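Local structure of MdbA (Actinomyces oris, 4Z7X) at residues A[30-33]-A[34-37]; A[158-161]-A[162-166]; A[79-82]-A[83-87]. The protein is a thiol-disulfide oxidoreductase of the thioredoxin clan that probably forms disulfide bonds in exported proteins, in a pathway linked to sortase-mediated pilus assembly. All blocks are in the same frame, centred on the assembly; numbering follows the deposited sequence.

Interaction 1: A[30-33]-A[34-37]; sequences GIPK and QVLS. With 3CX ((2S)-3-(cyclohexylamino)-2-hydroxypropane-1-sulfonic acid), chain C.
A type I beta turn runs from Pro-32 to Val-35, with Lys-33 and Gln-34 at its corners. It lies in the loop that leads into strand 41-43. The turn is closed by one backbone hydrogen bond, from Val-35 N to Pro-32 O, at 3.1 Å with an N-H...O angle of 157°. The side chain of Val-35 points back at the residues that open the turn, and its two methyl groups divide the work. CG1 meets Ile-31 CG2 at 3.6 Å, and the two branched side chains cross at about a right angle. CG2 lies against the proline ring, 3.8 Å from Pro-32 CB, with Pro-32 CG and CD close behind. The first torsion of Val-35 (157°) sends CG1 away from its own backbone N and keeps CG2 beside that N. This puts CG1 against Ile-31 and CG2 against the ring of Pro-32. This apolar cluster is buried. Leu-183 and Trp-180 of helix 178-190 and Leu-116 of helix 103-118 pack around it. Water 1 lies 2.8 Å from Lys-33 O and 2.7 Å from Val-35 O and bridges the two carbonyls. Lys-33 N is itself held by the carboxylate of Asp-117. The second corner residue, Gln-34, turns away from the rest of the turn and belongs to the pocket of the bound cyclohexylamino sulfonic acid. Its chain runs extended beyond CG. In the conformer described, the amide lies beside the cyclohexyl ring. The nearest approach is 3.6 Å, between Gln-34 OE1 and ring carbon CAH, while Gln-34 CB and CD each lie about 3.8 Å from ring carbon CAF.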
ATOM      1  N   GLY A  30       7.946   9.780 -13.276  1.00 14.59           N
ATOM      2  CA  GLY A  30       6.540   9.531 -12.998  1.00 13.61           C
ATOM      3  C   GLY A  30       6.211   8.363 -12.108  1.00 12.42           C
ATOM      4  O   GLY A  30       5.035   8.049 -11.911  1.00 11.80           O
ATOM      5  N   ILE A  31       7.229   7.699 -11.606  1.00 11.14           N
ATOM      6  CA  ILE A  31       7.051   6.593 -10.709  1.00 10.63           C
ATOM      7  C   ILE A  31       7.937   6.847  -9.498  1.00 10.20           C
ATOM      8  O   ILE A  31       9.099   7.239  -9.643  1.00 10.79           O
ATOM      9  CB  ILE A  31       7.420   5.248 -11.410  1.00 12.29           C
ATOM     10  CG1 ILE A  31       6.547   5.068 -12.681  1.00 17.05           C
ATOM     11  CG2 ILE A  31       7.284   4.057 -10.446  1.00 11.13           C
ATOM     12  CD1 ILE A  31       6.791   3.802 -13.460  1.00 17.24           C
ATOM     13  N   PRO A  32       7.408   6.615  -8.266  1.00  9.58           N
ATOM     14  CA  PRO A  32       8.273   6.900  -7.108  1.00  9.90           C
ATOM     15  C   PRO A  32       9.611   6.153  -7.164  1.00 10.42           C
ATOM     16  O   PRO A  32       9.685   5.017  -7.646  1.00  9.61           O
ATOM     17  CB  PRO A  32       7.432   6.504  -5.910  1.00 11.36           C
ATOM     18  CG  PRO A  32       6.020   6.550  -6.429  1.00 10.83           C
ATOM     19  CD  PRO A  32       6.117   6.108  -7.858  1.00  9.48           C
ATOM     20  N   LYS A  33      10.656   6.806  -6.653  1.00 10.38           N
ATOM     21  CA  LYS A  33      12.016   6.269  -6.761  1.00 12.08           C
ATOM     22  C   LYS A  33      12.207   4.894  -6.150  1.00 12.38           C
ATOM     23  O   LYS A  33      13.021   4.125  -6.623  1.00 12.67           O
ATOM     24  CB  LYS A  33      12.993   7.247  -6.090  1.00 14.76           C
ATOM     25  CG  LYS A  33      13.125   8.592  -6.788  1.00 19.33           C
ATOM     26  CD  LYS A  33      13.858   9.604  -5.886  1.00 32.04           C
ATOM     27  CE  LYS A  33      12.938  10.164  -4.784  1.00 39.92           C
ATOM     28  NZ  LYS A  33      13.591  11.111  -3.821  1.00 40.51           N
ATOM     29  N   GLN A  34      11.514   4.602  -5.064  1.00 10.83           N
ATOM     30  CA  GLN A  34      11.698   3.327  -4.381  0.70 13.50           C
ATOM     31  C   GLN A  34      10.681   2.261  -4.837  1.00 12.69           C
ATOM     32  O   GLN A  34      10.676   1.166  -4.328  1.00 13.84           O
ATOM     33  CB  GLN A  34      11.715   3.507  -2.848  0.70 14.86           C
ATOM     34  CG  GLN A  34      12.851   4.396  -2.334  0.70 15.71           C
ATOM     35  CD  GLN A  34      13.186   4.174  -0.869  0.70 19.82           C
ATOM     36  OE1 GLN A  34      13.682   3.104  -0.498  0.70 27.32           O
ATOM     37  NE2 GLN A  34      12.953   5.208  -0.016  0.70 27.94           N
ATOM     38  N   VAL A  35       9.818   2.588  -5.797  1.00  9.85           N
ATOM     39  CA  VAL A  35       8.845   1.641  -6.324  1.00  9.53           C
ATOM     40  C   VAL A  35       9.502   0.670  -7.300  1.00  9.38           C
ATOM     41  O   VAL A  35      10.350   1.019  -8.106  1.00 10.66           O
ATOM     42  CB  VAL A  35       7.605   2.382  -6.916  1.00 10.58           C
ATOM     43  CG1 VAL A  35       6.859   1.545  -7.938  1.00 11.04           C
ATOM     44  CG2 VAL A  35       6.658   2.783  -5.746  1.00 10.45           C
ATOM     45  N   LEU A  36       9.035  -0.556  -7.240  1.00  9.60           N
ATOM     46  CA  LEU A  36       9.542  -1.644  -8.056  1.00 11.59           C
ATOM     47  C   LEU A  36       8.890  -1.672  -9.437  1.00 11.17           C
ATOM     48  O   LEU A  36       7.938  -0.938  -9.714  1.00 11.12           O
ATOM     49  CB  LEU A  36       9.339  -2.951  -7.322  1.00 11.55           C
ATOM     50  CG  LEU A  36      10.057  -3.103  -5.998  1.00 12.88           C
ATOM     51  CD1 LEU A  36       9.703  -4.416  -5.384  1.00 14.01           C
ATOM     52  CD2 LEU A  36      11.550  -3.021  -6.155  1.00 18.07           C
ATOM     53  N   SER A  37       9.387  -2.564 -10.294  1.00 11.94           N
ATOM     54  CA  SER A  37       8.981  -2.602 -11.688  0.60 12.66           C
ATOM     55  C   SER A  37       7.532  -3.041 -11.869  1.00 12.81           C
ATOM     56  O   SER A  37       6.963  -2.874 -12.948  1.00 13.55           O
ATOM     57  CB  SER A  37       9.906  -3.531 -12.477  0.60 15.88           C
ATOM     58  OG  SER A  37       9.851  -4.851 -11.983  0.60 16.75           O
TER
HETATM   59  OAA 3CX C 501      16.285  -2.297   5.729  1.00 40.36           O
HETATM   60  OAB 3CX C 501      14.369  -3.724   4.856  1.00 30.13           O
HETATM   61  OAC 3CX C 501      12.221  -1.924   3.394  1.00 22.90           O
HETATM   62  OAD 3CX C 501      15.876  -2.839   3.309  1.00 44.64           O
HETATM   63  CAE 3CX C 501       9.002   3.557   1.645  1.00 21.52           C
HETATM   64  CAF 3CX C 501       9.732   3.142   0.394  1.00 22.25           C
HETATM   65  CAG 3CX C 501       9.804   3.515   2.939  1.00 23.03           C
HETATM   66  CAH 3CX C 501      10.531   1.862   0.644  1.00 23.57           C
HETATM   67  CAI 3CX C 501      10.623   2.276   3.212  1.00 28.73           C
HETATM   68  CAJ 3CX C 501      12.857   0.305   2.990  1.00 21.44           C
HETATM   69  CAK 3CX C 501      14.360  -1.164   4.324  1.00 22.78           C
HETATM   70  NAL 3CX C 501      11.753   0.323   2.009  1.00 20.82           N
HETATM   71  CAM 3CX C 501      13.356  -1.121   3.161  1.00 22.81           C
HETATM   72  CAN 3CX C 501      10.629   1.312   2.060  1.00 28.64           C
HETATM   73  SAO 3CX C 501      15.198  -2.586   4.558  1.00 33.46           S
HETATM   74  O   HOH W   1      11.907   3.110  -8.960  1.00 11.04           O

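Interaction 2: A[158-161]-A[162-166]; sequences VNVP and KEVSA
The hydrogen bonds between Pro-161 and the short helix 162-165 all converge on one atom. Pro-161 O accepts from Val-164 N at 2.9 Å and from Ser-165 N at 3.1 Å. The two donors come in differently. Ser-165 N approaches nearly along the C=O axis and its bond is close to straight, at 165°. Val-164 N stands above the carbonyl plane, and its bond is more bent, at 136°. Together they hold the Pro-161 carbonyl in the first turn of the helix. Ala-166 N also bonds to Lys-162 O.

The valine contact is buried; the proline ring lies at its exposed margin. Val-160 and Val-164 meet through their CG1 methyls at 3.7 Å, and the two side chains cross at about a right angle. In both valines CG1 is anti to the backbone N, which brings these methyls together. The other methyl of Val-164, CG2, is more loosely placed against the proline ring, 4.1 Å from Pro-161 CB. Ala-119 touches both Pro-161 and Val-164, and Val-114 of helix 103-118 also packs on Val-164. Ser-165 faces Val-152 and Ala-155 of helix 148-157.

Two helix ends therefore follow each other closely. Asn-159, with positive phi, is the C-prime residue of a Schellman motif that ends helix 148-157. Only Val-160 separates it from Pro-161, the N-cap of the next helix. This is a tight helix-to-helix connection in the helical part of the thioredoxin-family domain.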
ATOM      1  N   VAL A 158      -0.190  12.362  10.612  1.00 12.97           N
ATOM      2  CA  VAL A 158       0.923  11.425  10.748  1.00 11.04           C
ATOM      3  C   VAL A 158       2.279  12.091  10.647  1.00 13.61           C
ATOM      4  O   VAL A 158       3.262  11.444  10.535  1.00 13.04           O
ATOM      5  CB  VAL A 158       0.803  10.227   9.765  1.00 12.23           C
ATOM      6  CG1 VAL A 158      -0.576   9.577   9.907  1.00 16.53           C
ATOM      7  CG2 VAL A 158       1.083  10.616   8.323  1.00 12.37           C
ATOM      8  N   ASN A 159       2.288  13.406  10.753  1.00 12.95           N
ATOM      9  CA  ASN A 159       3.504  14.214  10.832  1.00 12.26           C
ATOM     10  C   ASN A 159       4.442  14.076   9.621  1.00 13.30           C
ATOM     11  O   ASN A 159       5.679  14.139   9.741  1.00 13.85           O
ATOM     12  CB  ASN A 159       4.209  13.958  12.160  1.00 13.81           C
ATOM     13  CG  ASN A 159       3.298  14.209  13.339  1.00 15.36           C
ATOM     14  OD1 ASN A 159       2.728  15.331  13.507  1.00 18.96           O
ATOM     15  ND2 ASN A 159       3.106  13.187  14.129  1.00 14.28           N
ATOM     16  N   VAL A 160       3.837  14.008   8.425  1.00 12.19           N
ATOM     17  CA  VAL A 160       4.566  14.328   7.229  1.00 10.88           C
ATOM     18  C   VAL A 160       4.996  15.809   7.347  1.00 11.68           C
ATOM     19  O   VAL A 160       4.212  16.643   7.782  1.00 13.28           O
ATOM     20  CB  VAL A 160       3.678  14.110   5.999  1.00 10.83           C
ATOM     21  CG1 VAL A 160       4.282  14.696   4.731  1.00 12.02           C
ATOM     22  CG2 VAL A 160       3.330  12.646   5.796  1.00 14.61           C
ATOM     23  N   PRO A 161       6.241  16.144   6.987  1.00 11.82           N
ATOM     24  CA  PRO A 161       6.642  17.541   7.031  1.00 12.09           C
ATOM     25  C   PRO A 161       5.757  18.452   6.170  1.00 11.38           C
ATOM     26  O   PRO A 161       5.333  18.055   5.070  1.00 12.31           O
ATOM     27  CB  PRO A 161       8.080  17.507   6.513  1.00 13.11           C
ATOM     28  CG  PRO A 161       8.572  16.132   6.851  1.00 12.80           C
ATOM     29  CD  PRO A 161       7.353  15.287   6.542  1.00 11.88           C
ATOM     30  N   LYS A 162       5.481  19.669   6.655  1.00 11.24           N
ATOM     31  CA  LYS A 162       4.626  20.593   5.930  1.00 12.80           C
ATOM     32  C   LYS A 162       5.167  20.875   4.523  1.00 14.12           C
ATOM     33  O   LYS A 162       4.388  21.007   3.585  1.00 14.96           O
ATOM     34  CB  LYS A 162       4.490  21.927   6.683  1.00 14.56           C
ATOM     35  CG  LYS A 162       3.659  21.912   7.934  1.00 18.78           C
ATOM     36  CD  LYS A 162       3.703  23.318   8.540  1.00 24.26           C
ATOM     37  CE  LYS A 162       2.743  23.477   9.695  1.00 35.29           C
ATOM     38  NZ  LYS A 162       2.889  22.316  10.595  1.00 43.50           N
ATOM     39  N   GLU A 163       6.493  20.961   4.368  1.00 13.66           N
ATOM     40  CA  GLU A 163       7.073  21.247   3.056  1.00 14.27           C
ATOM     41  C   GLU A 163       6.787  20.131   2.058  1.00 14.65           C
ATOM     42  O   GLU A 163       6.731  20.349   0.858  1.00 17.53           O
ATOM     43  CB  GLU A 163       8.543  21.564   3.113  1.00 20.94           C
ATOM     44  CG  GLU A 163       9.468  20.532   3.630  1.00 29.56           C
ATOM     45  CD  GLU A 163      10.930  20.745   3.216  1.00 43.91           C
ATOM     46  OE1 GLU A 163      11.707  19.813   3.473  1.00 54.53           O
ATOM     47  OE2 GLU A 163      11.310  21.809   2.651  1.00 58.66           O
ATOM     48  N   VAL A 164       6.547  18.946   2.560  1.00 12.47           N
ATOM     49  CA  VAL A 164       6.197  17.811   1.712  1.00 12.04           C
ATOM     50  C   VAL A 164       4.712  17.787   1.346  1.00 10.74           C
ATOM     51  O   VAL A 164       4.353  17.644   0.160  1.00 12.83           O
ATOM     52  CB  VAL A 164       6.633  16.479   2.392  1.00 12.72           C
ATOM     53  CG1 VAL A 164       6.193  15.251   1.580  1.00 12.29           C
ATOM     54  CG2 VAL A 164       8.151  16.485   2.548  1.00 14.51           C
ATOM     55  N   SER A 165       3.841  17.901   2.350  1.00 11.64           N
ATOM     56  CA  SER A 165       2.415  17.871   2.064  1.00 12.75           C
ATOM     57  C   SER A 165       1.986  19.074   1.200  1.00 12.51           C
ATOM     58  O   SER A 165       1.019  18.973   0.454  1.00 12.36           O
ATOM     59  CB  SER A 165       1.596  17.745   3.326  1.00 12.60           C
ATOM     60  OG  SER A 165       1.767  18.891   4.121  1.00 14.03           O
ATOM     61  N   ALA A 166       2.746  20.183   1.266  1.00 11.05           N
ATOM     62  CA  ALA A 166       2.489  21.346   0.412  1.00 13.01           C
ATOM     63  C   ALA A 166       2.602  21.045  -1.062  1.00 12.99           C
ATOM     64  O   ALA A 166       2.070  21.797  -1.860  1.00 13.86           O
ATOM     65  CB  ALA A 166       3.409  22.519   0.799  1.00 15.75           C
TER

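Interaction 3: A[79-82]-A[83-87]; sequences QEIN and QLLSD
Gln-79 and Gln-83 stand one turn apart on the exposed side of the helix, with their amides joined through water 2. The water accepts from Gln-79 NE2 at 3.3 Å and donates to Gln-83 OE1 at 3.0 Å. Both chains leave with CG anti to the backbone N and then bend at chi2 (71° and 65°), which turns both ends along the helix surface. The other end of the Gln-83 amide, NE2, reaches Asp-87 OD2 at 3.1 Å. Asp-87 OD2 lies in the amide plane of Gln-83, while Gln-83 NE2 stands above the carboxylate plane of Asp-87. Gln-79 and Gln-83 belong to the last turns of helix 68-86, the helix of a beta-alpha-beta unit between strands 58-63 and 91-96, and Asp-87 follows its end. Its i to i+4 backbone bonds run from residues 83-86 back to 79-82. On another side, Ile-81 CG2 faces Leu-85 CD1 at 4.3 Å, and both side chains rest on Leu-92 of strand 91-96. Leu-84 folds back over its own helix, with CG 3.2 Å from Glu-80 O. Glu-80 OE2 bonds to Thr-218 OG1 and OE1 to Leu-217 N of helix 216-222; OE1 also bonds to His-77 ND1 on its own helix.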
ATOM      1  N   GLN A  79      -2.648  -2.856  12.811  1.00 13.53           N
ATOM      2  CA  GLN A  79      -1.874  -3.008  14.038  1.00 13.98           C
ATOM      3  C   GLN A  79      -0.966  -4.231  13.941  1.00 12.73           C
ATOM      4  O   GLN A  79       0.241  -4.150  14.245  1.00 12.87           O
ATOM      5  CB  GLN A  79      -2.808  -3.122  15.227  1.00 15.99           C
ATOM      6  CG  GLN A  79      -2.064  -3.117  16.523  1.00 18.91           C
ATOM      7  CD  GLN A  79      -1.463  -1.758  16.861  1.00 26.21           C
ATOM      8  OE1 GLN A  79      -1.878  -0.667  16.368  1.00 36.04           O
ATOM      9  NE2 GLN A  79      -0.446  -1.806  17.692  1.00 31.91           N
ATOM     10  N   GLU A  80      -1.505  -5.355  13.491  1.00 11.41           N
ATOM     11  CA  GLU A  80      -0.676  -6.585  13.445  1.00 11.46           C
ATOM     12  C   GLU A  80       0.337  -6.566  12.292  1.00 11.20           C
ATOM     13  O   GLU A  80       1.398  -7.135  12.402  1.00 11.06           O
ATOM     14  CB  GLU A  80      -1.518  -7.867  13.405  1.00 13.07           C
ATOM     15  CG  GLU A  80      -2.287  -8.140  12.128  1.00 13.11           C
ATOM     16  CD  GLU A  80      -2.843  -9.548  12.096  1.00 13.51           C
ATOM     17  OE1 GLU A  80      -3.844  -9.778  11.375  1.00 14.37           O
ATOM     18  OE2 GLU A  80      -2.286 -10.447  12.792  1.00 15.63           O
ATOM     19  N   ILE A  81       0.001  -5.909  11.180  1.00 10.62           N
ATOM     20  CA  ILE A  81       0.985  -5.774  10.115  1.00 10.46           C
ATOM     21  C   ILE A  81       2.180  -4.955  10.624  1.00  9.99           C
ATOM     22  O   ILE A  81       3.346  -5.303  10.393  1.00 11.27           O
ATOM     23  CB  ILE A  81       0.376  -5.128   8.880  1.00 11.06           C
ATOM     24  CG1 ILE A  81      -0.591  -6.133   8.255  1.00 12.50           C
ATOM     25  CG2 ILE A  81       1.462  -4.668   7.924  1.00 12.01           C
ATOM     26  CD1 ILE A  81      -1.427  -5.630   7.108  1.00 14.47           C
ATOM     27  N   ASN A  82       1.903  -3.820  11.272  1.00 10.64           N
ATOM     28  CA  ASN A  82       2.974  -3.020  11.866  0.60 10.66           C
ATOM     29  C   ASN A  82       3.770  -3.822  12.893  1.00  9.88           C
ATOM     30  O   ASN A  82       5.012  -3.693  12.970  1.00 11.84           O
ATOM     31  CB  ASN A  82       2.423  -1.758  12.507  0.60 11.87           C
ATOM     32  CG  ASN A  82       2.012  -0.737  11.470  0.60 13.92           C
ATOM     33  OD1 ASN A  82       2.416  -0.842  10.321  0.60 15.93           O
ATOM     34  ND2 ASN A  82       1.189   0.212  11.847  0.60 17.54           N
ATOM     35  N   GLN A  83       3.072  -4.678  13.678  1.00  9.82           N
ATOM     36  CA  GLN A  83       3.752  -5.487  14.678  1.00 10.13           C
ATOM     37  C   GLN A  83       4.628  -6.529  14.034  1.00 11.37           C
ATOM     38  O   GLN A  83       5.758  -6.712  14.466  1.00 12.76           O
ATOM     39  CB  GLN A  83       2.766  -6.113  15.636  1.00 11.07           C
ATOM     40  CG  GLN A  83       3.432  -6.711  16.821  1.00 10.78           C
ATOM     41  CD  GLN A  83       4.112  -5.685  17.685  1.00 14.16           C
ATOM     42  OE1 GLN A  83       3.568  -4.607  17.952  1.00 15.78           O
ATOM     43  NE2 GLN A  83       5.316  -6.021  18.146  1.00 14.39           N
ATOM     44  N   LEU A  84       4.102  -7.237  13.034  1.00  9.87           N
ATOM     45  CA  LEU A  84       4.905  -8.212  12.310  1.00 10.45           C
ATOM     46  C   LEU A  84       6.137  -7.576  11.722  1.00 11.01           C
ATOM     47  O   LEU A  84       7.207  -8.179  11.733  1.00 12.21           O
ATOM     48  CB  LEU A  84       4.069  -8.881  11.221  1.00 12.10           C
ATOM     49  CG  LEU A  84       3.020  -9.854  11.751  1.00 12.82           C
ATOM     50  CD1 LEU A  84       1.950 -10.035  10.677  1.00 13.72           C
ATOM     51  CD2 LEU A  84       3.589 -11.223  12.244  1.00 13.08           C
ATOM     52  N   LEU A  85       6.034  -6.363  11.210  1.00 10.68           N
ATOM     53  CA  LEU A  85       7.247  -5.672  10.729  1.00  9.87           C
ATOM     54  C   LEU A  85       8.228  -5.331  11.860  1.00 11.12           C
ATOM     55  O   LEU A  85       9.441  -5.496  11.728  1.00 12.00           O
ATOM     56  CB  LEU A  85       6.874  -4.385   9.976  1.00 10.80           C
ATOM     57  CG  LEU A  85       6.262  -4.585   8.604  1.00 11.15           C
ATOM     58  CD1 LEU A  85       5.578  -3.308   8.071  1.00 12.56           C
ATOM     59  CD2 LEU A  85       7.308  -5.135   7.625  1.00 11.53           C
ATOM     60  N   SER A  86       7.702  -4.847  12.984  1.00 11.11           N
ATOM     61  CA  SER A  86       8.554  -4.511  14.114  0.60 12.47           C
ATOM     62  C   SER A  86       9.290  -5.745  14.636  1.00 12.13           C
ATOM     63  O   SER A  86      10.439  -5.655  15.034  1.00 15.41           O
ATOM     64  CB  SER A  86       7.712  -3.883  15.203  0.60 15.04           C
ATOM     65  OG  SER A  86       8.547  -3.361  16.180  0.60 18.28           O
ATOM     66  N   ASP A  87       8.598  -6.875  14.620  1.00 13.06           N
ATOM     67  CA  ASP A  87       9.160  -8.173  15.066  1.00 13.97           C
ATOM     68  C   ASP A  87      10.000  -8.870  13.980  1.00 15.16           C
ATOM     69  O   ASP A  87      10.534  -9.937  14.219  1.00 16.85           O
ATOM     70  CB  ASP A  87       8.022  -9.077  15.552  1.00 13.33           C
ATOM     71  CG  ASP A  87       7.392  -8.567  16.838  1.00 14.97           C
ATOM     72  OD1 ASP A  87       8.110  -7.959  17.685  1.00 14.21           O
ATOM     73  OD2 ASP A  87       6.177  -8.802  17.026  1.00 15.10           O
TER
HETATM   74  O   HOH W   2       0.551  -4.850  18.252  1.00 25.14           O

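Overall arrangement
From the N terminus, interaction 1 comes first, in the loop before strand 41-43, at one edge of the sheet. Interaction 3 follows on helix 68-86, which connects strands 58-63 and 91-96. Interaction 2 is last, at the junction of helices 148-157 and 162-165. Each is a local contact within a continuous stretch, so none closes a long loop. The three lie in series and neither nest nor cross. Their centres are 20 to 24 Å apart and they do not touch. Helix 103-118 packs against both interactions 1 and 2. Helix 123-140 reaches residues of both interactions 2 and 3.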